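Local coordinates for putative ABC transporter amino acid-binding protein (Sinorhizobium meliloti, PDB 2Q88) that binds the compatible solutes ectoine and hydroxyectoine as the substrate-binding component of an ABC transporter, consistent with a part in osmoprotection, at residues E7-Q12 with E44-L49; P23-V28 with P95-A100; A63-L68 with A88-S93; L138-G143 with D147-V152. One frame throughout, in Å; residues are numbered along the deposited sequence.

Contact 1 of 4, residues E7-Q12 with E44-L49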
loop_
_atom_site.group_PDB
_atom_site.type_symbol
_atom_site.label_atom_id
_atom_site.label_comp_id
_atom_site.label_asym_id
_atom_site.label_seq_id
_atom_site.Cartn_x
_atom_site.Cartn_y
_atom_site.Cartn_z
ATOM N N GLU A 7 -4.417 -17.358 19.592
ATOM C CA GLU A 7 -5.093 -18.635 19.884
ATOM C C GLU A 7 -6.423 -18.742 19.135
ATOM O O GLU A 7 -6.744 -19.792 18.579
ATOM C CB GLU A 7 -5.339 -18.801 21.383
ATOM C CG GLU A 7 -4.083 -18.848 22.238
ATOM C CD GLU A 7 -4.315 -18.304 23.640
ATOM O OE1 GLU A 7 -5.344 -18.663 24.263
ATOM O OE2 GLU A 7 -3.469 -17.513 24.124
ATOM N N GLU A 8 -7.178 -17.641 19.124
ATOM C CA GLU A 8 -8.473 -17.550 18.445
ATOM C C GLU A 8 -8.344 -17.766 16.940
ATOM O O GLU A 8 -9.152 -18.472 16.335
ATOM C CB GLU A 8 -9.115 -16.190 18.714
ATOM C CG GLU A 8 -9.453 -15.940 20.176
ATOM C CD GLU A 8 -10.290 -14.692 20.375
ATOM O OE1 GLU A 8 -9.902 -13.614 19.871
ATOM O OE2 GLU A 8 -11.345 -14.789 21.039
ATOM N N LEU A 9 -7.329 -17.144 16.346
ATOM C CA LEU A 9 -7.043 -17.289 14.920
ATOM C C LEU A 9 -6.574 -18.695 14.565
ATOM O O LEU A 9 -6.947 -19.229 13.526
ATOM C CB LEU A 9 -5.993 -16.264 14.472
ATOM C CG LEU A 9 -6.408 -14.797 14.544
ATOM C CD1 LEU A 9 -5.300 -13.921 13.983
ATOM C CD2 LEU A 9 -7.716 -14.556 13.783
ATOM N N LYS A 10 -5.755 -19.286 15.430
ATOM C CA LYS A 10 -5.289 -20.651 15.221
ATOM C C LYS A 10 -6.475 -21.611 15.273
ATOM O O LYS A 10 -6.579 -22.518 14.444
ATOM C CB LYS A 10 -4.229 -21.034 16.254
ATOM C CG LYS A 10 -2.921 -20.260 16.126
ATOM C CD LYS A 10 -1.988 -20.558 17.303
ATOM C CE LYS A 10 -1.280 -21.906 17.161
ATOM N NZ LYS A 10 -0.283 -22.135 18.263
ATOM N N GLU A 11 -7.380 -21.388 16.223
ATOM C CA GLU A 11 -8.543 -22.272 16.390
ATOM C C GLU A 11 -9.565 -22.052 15.280
ATOM O O GLU A 11 -10.258 -22.978 14.875
ATOM C CB GLU A 11 -9.183 -22.104 17.772
ATOM C CG GLU A 11 -8.263 -22.421 18.957
ATOM C CD GLU A 11 -7.710 -23.850 18.981
ATOM O OE1 GLU A 11 -6.709 -24.077 19.702
ATOM O OE2 GLU A 11 -8.264 -24.752 18.299
ATOM N N GLN A 12 -9.626 -20.816 14.785
ATOM C CA GLN A 12 -10.444 -20.435 13.638
ATOM C C GLN A 12 -9.979 -21.120 12.358
ATOM O O GLN A 12 -10.793 -21.563 11.555
ATOM C CB GLN A 12 -10.343 -18.918 13.440
ATOM C CG GLN A 12 -11.401 -18.323 12.547
ATOM C CD GLN A 12 -11.573 -16.848 12.802
ATOM O OE1 GLN A 12 -12.530 -16.444 13.462
ATOM N NE2 GLN A 12 -10.637 -16.043 12.317
ATOM N N GLU A 44 2.636 -16.422 4.678
ATOM C CA GLU A 44 3.761 -17.227 5.157
ATOM C C GLU A 44 3.962 -17.101 6.669
ATOM O O GLU A 44 4.169 -18.103 7.354
ATOM C CB GLU A 44 5.056 -16.904 4.386
ATOM C CG GLU A 44 6.229 -17.839 4.687
ATOM C CD GLU A 44 5.862 -19.331 4.614
ATOM O OE1 GLU A 44 6.245 -20.084 5.544
ATOM O OE2 GLU A 44 5.196 -19.765 3.638
ATOM N N ILE A 45 3.892 -15.880 7.196
ATOM C CA ILE A 45 4.030 -15.698 8.649
ATOM C C ILE A 45 2.879 -16.379 9.410
ATOM O O ILE A 45 3.103 -17.139 10.361
ATOM C CB ILE A 45 4.158 -14.207 9.005
ATOM C CG1 ILE A 45 5.537 -13.694 8.553
ATOM C CG2 ILE A 45 3.974 -13.995 10.522
ATOM C CD1 ILE A 45 5.721 -12.194 8.564
ATOM N N PHE A 46 1.647 -16.116 8.982
ATOM C CA PHE A 46 0.500 -16.727 9.650
ATOM C C PHE A 46 0.603 -18.239 9.658
ATOM O O PHE A 46 0.298 -18.873 10.668
ATOM C CB PHE A 46 -0.826 -16.252 9.049
ATOM C CG PHE A 46 -1.307 -14.943 9.616
ATOM C CD1 PHE A 46 -1.585 -14.818 10.979
ATOM C CD2 PHE A 46 -1.505 -13.841 8.786
ATOM C CE1 PHE A 46 -2.033 -13.590 11.517
ATOM C CE2 PHE A 46 -1.943 -12.619 9.303
ATOM C CZ PHE A 46 -2.211 -12.491 10.671
ATOM N N LYS A 47 1.046 -18.817 8.546
ATOM C CA LYS A 47 1.269 -20.262 8.478
ATOM C C LYS A 47 2.256 -20.703 9.556
ATOM O O LYS A 47 2.022 -21.695 10.259
ATOM C CB LYS A 47 1.780 -20.685 7.099
ATOM C CG LYS A 47 1.902 -22.200 6.972
ATOM C CD LYS A 47 2.495 -22.665 5.653
ATOM C CE LYS A 47 2.856 -24.151 5.748
ATOM N NZ LYS A 47 3.215 -24.736 4.423
ATOM N N ARG A 48 3.348 -19.948 9.691
ATOM C CA ARG A 48 4.392 -20.254 10.673
ATOM C C ARG A 48 3.874 -20.130 12.089
ATOM O O ARG A 48 4.327 -20.854 12.968
ATOM C CB ARG A 48 5.598 -19.338 10.470
ATOM C CG ARG A 48 6.445 -19.756 9.286
ATOM C CD ARG A 48 7.427 -18.702 8.805
ATOM N NE ARG A 48 7.960 -19.087 7.503
ATOM C CZ ARG A 48 9.136 -19.669 7.305
ATOM N NH1 ARG A 48 9.947 -19.925 8.323
ATOM N NH2 ARG A 48 9.509 -19.982 6.076
ATOM N N LEU A 49 2.906 -19.233 12.291
ATOM C CA LEU A 49 2.238 -19.066 13.575
ATOM C C LEU A 49 1.144 -20.112 13.811
ATOM O O LEU A 49 0.516 -20.110 14.866
ATOM C CB LEU A 49 1.644 -17.652 13.708
ATOM C CG LEU A 49 2.633 -16.487 13.697
ATOM C CD1 LEU A 49 1.910 -15.123 13.702
ATOM C CD2 LEU A 49 3.551 -16.634 14.894
#
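The closest CA pair of 7-12, on helix 5-12, and 44-49, at the end of helix 37-48, is that of Lys10 and Leu49, 7.9 Å apart, so the contact is bridged by side chains. Lys10 does so on the outer side. The bend of its chain at chi3 (78°) lays the methylenes rather than the ammonium against the carbonyl of Leu49, and Lys10 CE lies 3.4 Å from Leu49 O. Lys10 NZ stays 4.0 Å from the same Leu49 O, and no hydrogen bond forms. Leu9 serves the inner side. Its CD1 branch reaches the neighbouring helix, where Leu9 CD1 comes within 4.1 Å of Phe46 CE1. The leucine meets the aromatic ring at a slant, in an ordinary apolar touch. Val51, just past the end of helix 37-48, touches Leu9, Lys10 and Phe46, while Leu214 of helix 212-228 adds a further wall to Leu9. Within helix 37-48, Arg48 NE donates to Glu44 OE1 at 2.8 Å in a salt bridge. The carboxylate uses its anti lone pair, and the oxygen stands 31° out of the guanidinium plane. The bond is bent, with an N-H...O angle of 132°. The chemistry is therefore divided by depth: Leu9 and Phe46 join the two helices through dispersion and burial, whereas Lys10 probably adds at most a weak electrostatic attraction between its charge and a carbonyl just past the end of helix 37-48.

Contact 2 of 4, residues P23-V28 with P95-A100. With 4CS ((4S)-2-methyl-1,4,5,6-tetrahydropyrimidine-4-carboxylic acid), chain F.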
loop_
_atom_site.group_PDB
_atom_site.type_symbol
_atom_site.label_atom_id
_atom_site.label_comp_id
_atom_site.label_asym_id
_atom_site.label_seq_id
_atom_site.Cartn_x
_atom_site.Cartn_y
_atom_site.Cartn_z
ATOM N N PRO A 23 -1.595 -4.542 -7.819
ATOM C CA PRO A 23 -0.320 -5.215 -8.070
ATOM C C PRO A 23 0.840 -4.212 -8.171
ATOM O O PRO A 23 0.643 -3.134 -8.742
ATOM C CB PRO A 23 -0.540 -5.926 -9.422
ATOM C CG PRO A 23 -2.031 -6.026 -9.609
ATOM C CD PRO A 23 -2.627 -4.877 -8.821
ATOM N N PRO A 24 2.043 -4.555 -7.700
ATOM C CA PRO A 24 2.380 -5.844 -7.080
ATOM C C PRO A 24 2.258 -5.929 -5.551
ATOM O O PRO A 24 2.775 -6.887 -4.958
ATOM C CB PRO A 24 3.854 -5.996 -7.451
ATOM C CG PRO A 24 4.381 -4.585 -7.380
ATOM C CD PRO A 24 3.238 -3.711 -7.871
ATOM N N PHE A 25 1.593 -4.963 -4.922
ATOM C CA PHE A 25 1.340 -5.017 -3.482
ATOM C C PHE A 25 0.324 -6.109 -3.127
ATOM O O PHE A 25 0.552 -6.884 -2.200
ATOM C CB PHE A 25 0.848 -3.670 -2.969
ATOM C CG PHE A 25 1.871 -2.569 -3.074
ATOM C CD1 PHE A 25 2.029 -1.860 -4.256
ATOM C CD2 PHE A 25 2.663 -2.230 -1.978
ATOM C CE1 PHE A 25 2.977 -0.820 -4.355
ATOM C CE2 PHE A 25 3.603 -1.193 -2.063
ATOM C CZ PHE A 25 3.757 -0.491 -3.253
ATOM N N THR A 26 -0.787 -6.151 -3.865
ATOM C CA THR A 26 -1.862 -7.137 -3.652
ATOM C C THR A 26 -2.444 -7.460 -5.009
ATOM O O THR A 26 -2.458 -6.612 -5.902
ATOM C CB THR A 26 -3.005 -6.583 -2.767
ATOM O OG1 THR A 26 -3.493 -5.365 -3.332
ATOM C CG2 THR A 26 -2.515 -6.180 -1.361
ATOM N N ALA A 27 -2.939 -8.680 -5.176
ATOM C CA ALA A 27 -3.527 -9.093 -6.446
ATOM C C ALA A 27 -4.487 -10.228 -6.150
ATOM O O ALA A 27 -4.306 -10.936 -5.169
ATOM C CB ALA A 27 -2.448 -9.564 -7.410
ATOM N N VAL A 28 -5.506 -10.387 -6.987
ATOM C CA VAL A 28 -6.424 -11.518 -6.861
ATOM C C VAL A 28 -6.492 -12.266 -8.194
ATOM O O VAL A 28 -6.759 -11.672 -9.233
ATOM C CB VAL A 28 -7.835 -11.073 -6.408
ATOM C CG1 VAL A 28 -8.757 -12.288 -6.208
ATOM C CG2 VAL A 28 -7.746 -10.238 -5.114
ATOM N N PRO A 95 8.948 -2.770 9.178
ATOM C CA PRO A 95 8.750 -2.483 7.757
ATOM C C PRO A 95 8.868 -3.699 6.853
ATOM O O PRO A 95 9.639 -4.616 7.130
ATOM C CB PRO A 95 9.856 -1.478 7.423
ATOM C CG PRO A 95 10.382 -0.991 8.718
ATOM C CD PRO A 95 10.130 -2.077 9.717
ATOM N N ILE A 96 8.088 -3.692 5.776
ATOM C CA ILE A 96 8.062 -4.802 4.826
ATOM C C ILE A 96 8.255 -4.330 3.391
ATOM O O ILE A 96 9.260 -4.678 2.756
ATOM C CB ILE A 96 6.738 -5.619 4.960
ATOM C CG1 ILE A 96 6.619 -6.217 6.368
ATOM C CG2 ILE A 96 6.694 -6.727 3.897
ATOM C CD1 ILE A 96 5.283 -6.884 6.698
ATOM N N LEU A 97 7.289 -3.561 2.877
ATOM C CA LEU A 97 7.291 -3.109 1.474
ATOM C C LEU A 97 7.529 -1.610 1.350
ATOM O O LEU A 97 6.725 -0.799 1.813
ATOM C CB LEU A 97 5.981 -3.461 0.777
ATOM C CG LEU A 97 5.501 -4.920 0.821
ATOM C CD1 LEU A 97 4.280 -5.058 -0.072
ATOM C CD2 LEU A 97 6.593 -5.862 0.329
ATOM N N CYS A 98 8.633 -1.262 0.708
ATOM C CA CYS A 98 9.053 0.127 0.545
ATOM C C CYS A 98 8.885 0.567 -0.900
ATOM O O CYS A 98 9.149 -0.206 -1.810
ATOM C CB CYS A 98 10.517 0.269 0.966
ATOM S SG CYS A 98 10.794 -0.099 2.709
ATOM N N ASP A 99 8.429 1.800 -1.114
ATOM C CA ASP A 99 8.328 2.340 -2.472
ATOM C C ASP A 99 8.220 3.855 -2.504
ATOM O O ASP A 99 7.775 4.487 -1.539
ATOM C CB ASP A 99 7.138 1.736 -3.232
ATOM C CG ASP A 99 7.407 1.613 -4.739
ATOM O OD1 ASP A 99 8.563 1.804 -5.177
ATOM O OD2 ASP A 99 6.533 1.323 -5.569
ATOM N N ALA A 100 8.630 4.416 -3.637
ATOM C CA ALA A 100 8.465 5.828 -3.930
ATOM C C ALA A 100 7.124 6.021 -4.650
ATOM O O ALA A 100 6.468 5.045 -5.014
ATOM C CB ALA A 100 9.608 6.289 -4.801
HETATM O O 4CS F . -2.004 5.078 1.206
HETATM C C 4CS F . -1.250 4.140 0.946
HETATM O OXT 4CS F . -0.755 3.472 1.862
HETATM C CA 4CS F . -0.903 3.820 -0.502
HETATM C CB 4CS F . -2.084 3.958 -1.444
HETATM C CAD 4CS F . -1.635 3.666 -2.879
HETATM N NAG 4CS F . -1.004 2.322 -2.936
HETATM C CAI 4CS F . -0.365 1.768 -1.815
HETATM C CAA 4CS F . 0.268 0.369 -1.892
HETATM N N 4CS F . -0.324 2.468 -0.601
#
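Leu97 is the first residue of 95-100 to touch the other segment, reaching Phe25 with its CD1 methyl, 3.8 Å from Phe25 CD2. The two side chains run past each other in opposite directions. The backbone N of Leu97 is hydrogen-bonded to Asp203 OD1, which anchors the chain just behind this apolar touch. At Cys98 the side chain turns away from Phe25 and closes a disulfide with Cys202. Asp99 points back toward the ring: its OD2 lies 4.0 Å from Phe25 CZ, with the carboxylate plane turned 42° from that of the ring. The same oxygen accepts a hydrogen bond from Leu175 N in the first turn of helix 174-184, so its main polar partner is the start of that helix, and the touch on the ring is secondary. Between these neighbours, and with Phe240 in an edge-to-face arrangement, Phe25 presents one face to the bound ectoine. With CG anti to the carbonyl carbon (chi1 -65°), the ring reaches between Leu97 and the ligand methyl. This methyl, CAA, sits over the ring centre, 3.4 Å above the ring plane, in a CH-pi contact that the probably delocalised positive charge of the attached amidine may strengthen. Thr134, Arg86, Glu22 and Phe81 hold the polar atoms of the ligand by hydrogen bonds. An aromatic platform beside polar anchors, close to the strand entering the other lobe, is the ligand site in the interlobe cleft of a family 3 periplasmic solute-binding protein.

Contact 3 of 4, residues A63-L68 with A88-S93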
loop_
_atom_site.group_PDB
_atom_site.type_symbol
_atom_site.label_atom_id
_atom_site.label_comp_id
_atom_site.label_asym_id
_atom_site.label_seq_id
_atom_site.Cartn_x
_atom_site.Cartn_y
_atom_site.Cartn_z
ATOM N N ALA A 63 -11.083 2.864 3.870
ATOM C CA ALA A 63 -11.932 2.019 4.715
ATOM C C ALA A 63 -11.159 1.049 5.620
ATOM O O ALA A 63 -11.750 0.407 6.492
ATOM C CB ALA A 63 -12.942 1.245 3.844
ATOM N N MET A 64 -9.849 0.939 5.422
ATOM C CA MET A 64 -9.080 -0.128 6.053
ATOM C C MET A 64 -8.907 0.024 7.557
ATOM O O MET A 64 -9.280 -0.872 8.331
ATOM C CB MET A 64 -7.734 -0.306 5.352
ATOM C CG MET A 64 -7.886 -0.908 3.963
ATOM S SD MET A 64 -6.308 -1.006 3.147
ATOM C CE MET A 64 -6.786 -1.605 1.525
ATOM N N ILE A 65 -8.338 1.149 7.968
ATOM C CA ILE A 65 -8.168 1.408 9.406
ATOM C C ILE A 65 -9.512 1.374 10.160
ATOM O O ILE A 65 -9.603 0.698 11.192
ATOM C CB ILE A 65 -7.321 2.688 9.662
ATOM C CG1 ILE A 65 -5.886 2.454 9.151
ATOM C CG2 ILE A 65 -7.318 3.048 11.153
ATOM C CD1 ILE A 65 -4.943 3.664 9.237
ATOM N N PRO A 66 -10.543 2.084 9.680
ATOM C CA PRO A 66 -11.868 1.985 10.291
ATOM C C PRO A 66 -12.369 0.550 10.514
ATOM O O PRO A 66 -12.856 0.244 11.599
ATOM C CB PRO A 66 -12.763 2.736 9.296
ATOM C CG PRO A 66 -11.858 3.793 8.728
ATOM C CD PRO A 66 -10.527 3.092 8.594
ATOM N N GLY A 67 -12.262 -0.309 9.500
ATOM C CA GLY A 67 -12.710 -1.703 9.609
ATOM C C GLY A 67 -11.862 -2.514 10.578
ATOM O O GLY A 67 -12.368 -3.388 11.288
ATOM N N LEU A 68 -10.567 -2.220 10.606
ATOM C CA LEU A 68 -9.647 -2.853 11.544
ATOM C C LEU A 68 -10.024 -2.476 12.984
ATOM O O LEU A 68 -10.200 -3.345 13.840
ATOM C CB LEU A 68 -8.199 -2.448 11.222
ATOM C CG LEU A 68 -7.096 -3.085 12.069
ATOM C CD1 LEU A 68 -6.978 -4.569 11.799
ATOM C CD2 LEU A 68 -5.761 -2.375 11.858
ATOM N N ALA A 88 -0.567 6.092 15.032
ATOM C CA ALA A 88 -1.337 6.385 16.241
ATOM C C ALA A 88 -2.633 5.575 16.346
ATOM O O ALA A 88 -3.179 5.429 17.436
ATOM C CB ALA A 88 -1.641 7.869 16.313
ATOM N N ALA A 89 -3.117 5.058 15.214
ATOM C CA ALA A 89 -4.429 4.395 15.128
ATOM C C ALA A 89 -4.341 2.872 15.137
ATOM O O ALA A 89 -5.306 2.197 15.487
ATOM C CB ALA A 89 -5.174 4.858 13.876
ATOM N N VAL A 90 -3.186 2.342 14.732
ATOM C CA VAL A 90 -2.974 0.896 14.603
ATOM C C VAL A 90 -1.638 0.457 15.206
ATOM O O VAL A 90 -0.760 1.285 15.448
ATOM C CB VAL A 90 -3.004 0.451 13.114
ATOM C CG1 VAL A 90 -4.344 0.761 12.493
ATOM C CG2 VAL A 90 -1.894 1.130 12.323
ATOM N N ALA A 91 -1.494 -0.845 15.439
ATOM C CA ALA A 91 -0.223 -1.432 15.853
ATOM C C ALA A 91 0.441 -2.073 14.629
ATOM O O ALA A 91 0.028 -3.135 14.181
ATOM C CB ALA A 91 -0.454 -2.471 16.937
ATOM N N TYR A 92 1.462 -1.400 14.105
ATOM C CA TYR A 92 2.197 -1.833 12.924
ATOM C C TYR A 92 3.283 -2.833 13.266
ATOM O O TYR A 92 3.907 -2.756 14.329
ATOM C CB TYR A 92 2.877 -0.631 12.265
ATOM C CG TYR A 92 2.083 0.068 11.178
ATOM C CD1 TYR A 92 1.815 -0.560 9.965
ATOM C CD2 TYR A 92 1.667 1.385 11.345
ATOM C CE1 TYR A 92 1.107 0.098 8.950
ATOM C CE2 TYR A 92 0.958 2.055 10.346
ATOM C CZ TYR A 92 0.677 1.405 9.166
ATOM O OH TYR A 92 -0.014 2.070 8.183
ATOM N N SER A 93 3.521 -3.761 12.346
ATOM C CA SER A 93 4.716 -4.574 12.377
ATOM C C SER A 93 5.906 -3.715 11.973
ATOM O O SER A 93 5.754 -2.542 11.666
ATOM C CB SER A 93 4.594 -5.709 11.359
ATOM O OG SER A 93 4.710 -5.186 10.045
#
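Tyr92 O, two residues beyond the Val90 that meets Ile65 and Leu68, is gripped by two guanidinium groups, through NH1 of Arg250 and NH1 of Arg215. Val90 O is likewise engaged, by Lys209 NZ, so these carbonyls are held by partners beyond helix 64-69, while the side chains of Ala89 and Val90 point toward that helix. The tightest touch is between Leu68 CD2 and Val90 CG1 at 3.5 Å, closer than carbon pairs usually come. A chi1 of -177° swings CG of Leu68 opposite its own nitrogen and extends the leucine across the valine at roughly a right angle. Ile65 crosses Val90 similarly. Its CG2 methyl lies 3.9 Å from Ala89 CB and 4.0 Å from Val90 CG1, wedged against both. The other branch of the valine works in a different direction: Val90 CG2 sits 3.5 Å above one face of the Tyr92 ring, displaced toward its rim, while Tyr92 OH is hydrogen-bonded to Leu80 O. Ile65 also touches Arg86, a residue that hydrogen-bonds the bound ectoine, and Ile76 of strand 75-76 backs both Ile65 and Leu68. No hydrogen bond joins the two segments. Their cohesion rests on methyl groups in close contact, and the two branches of Val90 link the helix side chains to a tyrosine ring whose hydroxyl is tied elsewhere.

Contact 4 of 4, residues L138-G143 with D147-V152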
loop_
_atom_site.group_PDB
_atom_site.type_symbol
_atom_site.label_atom_id
_atom_site.label_comp_id
_atom_site.label_asym_id
_atom_site.label_seq_id
_atom_site.Cartn_x
_atom_site.Cartn_y
_atom_site.Cartn_z
ATOM N N LEU A 138 -0.797 13.778 -0.057
ATOM C CA LEU A 138 0.317 14.587 -0.577
ATOM C C LEU A 138 -0.157 15.690 -1.511
ATOM O O LEU A 138 0.398 16.798 -1.494
ATOM C CB LEU A 138 1.360 13.716 -1.288
ATOM C CG LEU A 138 2.183 12.766 -0.419
ATOM C CD1 LEU A 138 2.960 11.794 -1.290
ATOM C CD2 LEU A 138 3.110 13.528 0.539
ATOM N N ALA A 139 -1.171 15.388 -2.325
ATOM C CA ALA A 139 -1.775 16.392 -3.219
ATOM C C ALA A 139 -2.422 17.498 -2.404
ATOM O O ALA A 139 -2.160 18.677 -2.629
ATOM C CB ALA A 139 -2.805 15.758 -4.120
ATOM N N LEU A 140 -3.264 17.110 -1.453
ATOM C CA LEU A 140 -3.917 18.067 -0.547
ATOM C C LEU A 140 -2.930 18.912 0.271
ATOM O O LEU A 140 -3.161 20.110 0.461
ATOM C CB LEU A 140 -4.905 17.347 0.373
ATOM C CG LEU A 140 -6.112 16.694 -0.314
ATOM C CD1 LEU A 140 -6.828 15.744 0.641
ATOM C CD2 LEU A 140 -7.086 17.731 -0.885
ATOM N N GLU A 141 -1.834 18.305 0.735
ATOM C CA GLU A 141 -0.808 19.032 1.507
ATOM C C GLU A 141 -0.001 20.007 0.649
ATOM O O GLU A 141 0.536 20.987 1.163
ATOM C CB GLU A 141 0.158 18.070 2.208
ATOM C CG GLU A 141 -0.491 17.179 3.252
ATOM C CD GLU A 141 0.475 16.196 3.884
ATOM O OE1 GLU A 141 1.384 15.694 3.184
ATOM O OE2 GLU A 141 0.320 15.917 5.092
ATOM N N ALA A 142 0.095 19.725 -0.651
ATOM C CA ALA A 142 0.802 20.608 -1.588
ATOM C C ALA A 142 -0.060 21.798 -1.982
ATOM O O ALA A 142 0.414 22.738 -2.640
ATOM C CB ALA A 142 1.218 19.835 -2.835
ATOM N N GLY A 143 -1.331 21.747 -1.593
ATOM C CA GLY A 143 -2.260 22.831 -1.875
ATOM C C GLY A 143 -3.213 22.579 -3.027
ATOM O O GLY A 143 -3.910 23.495 -3.448
ATOM N N ASP A 147 -11.442 19.705 -4.785
ATOM C CA ASP A 147 -12.178 19.434 -6.019
ATOM C C ASP A 147 -11.295 19.093 -7.234
ATOM O O ASP A 147 -11.810 18.687 -8.278
ATOM C CB ASP A 147 -13.197 20.541 -6.326
ATOM C CG ASP A 147 -12.555 21.905 -6.570
ATOM O OD1 ASP A 147 -11.312 22.029 -6.630
ATOM O OD2 ASP A 147 -13.242 22.939 -6.712
ATOM N N ARG A 148 -9.978 19.235 -7.084
ATOM C CA ARG A 148 -9.027 18.816 -8.124
ATOM C C ARG A 148 -8.249 17.558 -7.740
ATOM O O ARG A 148 -7.391 17.100 -8.496
ATOM C CB ARG A 148 -8.048 19.947 -8.464
ATOM C CG ARG A 148 -8.710 21.176 -9.030
ATOM C CD ARG A 148 -7.795 22.003 -9.897
ATOM N NE ARG A 148 -7.012 23.000 -9.168
ATOM C CZ ARG A 148 -5.690 22.968 -8.989
ATOM N NH1 ARG A 148 -4.955 21.953 -9.446
ATOM N NH2 ARG A 148 -5.095 23.959 -8.332
ATOM N N VAL A 149 -8.547 17.007 -6.564
ATOM C CA VAL A 149 -8.032 15.701 -6.170
ATOM C C VAL A 149 -9.184 14.708 -6.293
ATOM O O VAL A 149 -10.122 14.739 -5.511
ATOM C CB VAL A 149 -7.420 15.686 -4.747
ATOM C CG1 VAL A 149 -6.828 14.297 -4.436
ATOM C CG2 VAL A 149 -6.338 16.727 -4.626
ATOM N N ILE A 150 -9.102 13.858 -7.313
ATOM C CA ILE A 150 -10.219 13.048 -7.753
ATOM C C ILE A 150 -10.029 11.615 -7.269
ATOM O O ILE A 150 -9.026 10.982 -7.575
ATOM C CB ILE A 150 -10.309 13.074 -9.309
ATOM C CG1 ILE A 150 -10.339 14.516 -9.865
ATOM C CG2 ILE A 150 -11.448 12.181 -9.827
ATOM C CD1 ILE A 150 -11.421 15.442 -9.285
ATOM N N VAL A 151 -10.979 11.107 -6.497
ATOM C CA VAL A 151 -10.853 9.741 -5.990
ATOM C C VAL A 151 -10.953 8.759 -7.159
ATOM O O VAL A 151 -11.834 8.896 -8.009
ATOM C CB VAL A 151 -11.915 9.441 -4.924
ATOM C CG1 VAL A 151 -11.840 7.989 -4.464
ATOM C CG2 VAL A 151 -11.764 10.413 -3.722
ATOM N N VAL A 152 -10.044 7.782 -7.198
ATOM C CA VAL A 152 -10.041 6.723 -8.222
ATOM C C VAL A 152 -10.061 5.366 -7.499
ATOM O O VAL A 152 -9.152 5.091 -6.716
ATOM C CB VAL A 152 -8.778 6.839 -9.139
ATOM C CG1 VAL A 152 -8.641 5.626 -10.065
ATOM C CG2 VAL A 152 -8.840 8.105 -9.963
#
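This is a small apolar helix-to-strand contact inside a beta-alpha-beta unit, made where Ala139 and Leu140 of helix 134-141 meet Val149 at the start of strand 149-151. One methyl of the strand does all the touching: Val149 CG2 lies 3.7 Å from Ala139 CB and 3.9 Å from Leu140 CD2. The valine's chi1 of -177°, measured to CG1, places CG2 anti to the carbonyl carbon, where it meets the helix. Ala139 points toward the strand, whereas Leu140 starts out to the flank and reaches Val149 through its CD2 branch, crossing it at a slant. Ile127 of strand 127-129 touches both Ala139 and Val149 and extends the apolar patch. Gly143, the first residue to leave helical backbone angles, has a positive phi of 102° in a Schellman motif, to which Gly143 N contributes a 3.2 Å bond to Leu140 O. Arg148, just ahead of the strand, sends its guanidinium to helix 116-121 and the loop beyond it, with NH1 bonded to the carbonyl oxygens of Ile119 and Ala125 and NH2 to that of Ala120. Strand 149-151 then pairs in parallel with 127-129 through backbone bonds of Ile150 to Ile127 and Ala129. Strand, covering helix and parallel strand in succession make this a beta-alpha-beta crossover, the repeating theme of the alpha/beta lobes of periplasmic binding proteins.

From the N terminus, contact 1 closes the first loop by bringing the end of helix 37-48 back to helix 5-12. Contact 2 opens at 23-28, before that loop is complete, and closes only at 95-100, so the two cross along the chain. Contact 3 opens and closes within the span of contact 2, joining helix 64-69 to 88-93, and its second segment runs almost directly into 95-100. Contact 4 follows all of these as a short local loop. Its strand 149-151 belongs to the same mixed sheet as strand 98-106, which contact 2 reaches. Contacts 1 and 4 lie on opposite sides of the chain's centre, their own centres about 39 Å apart.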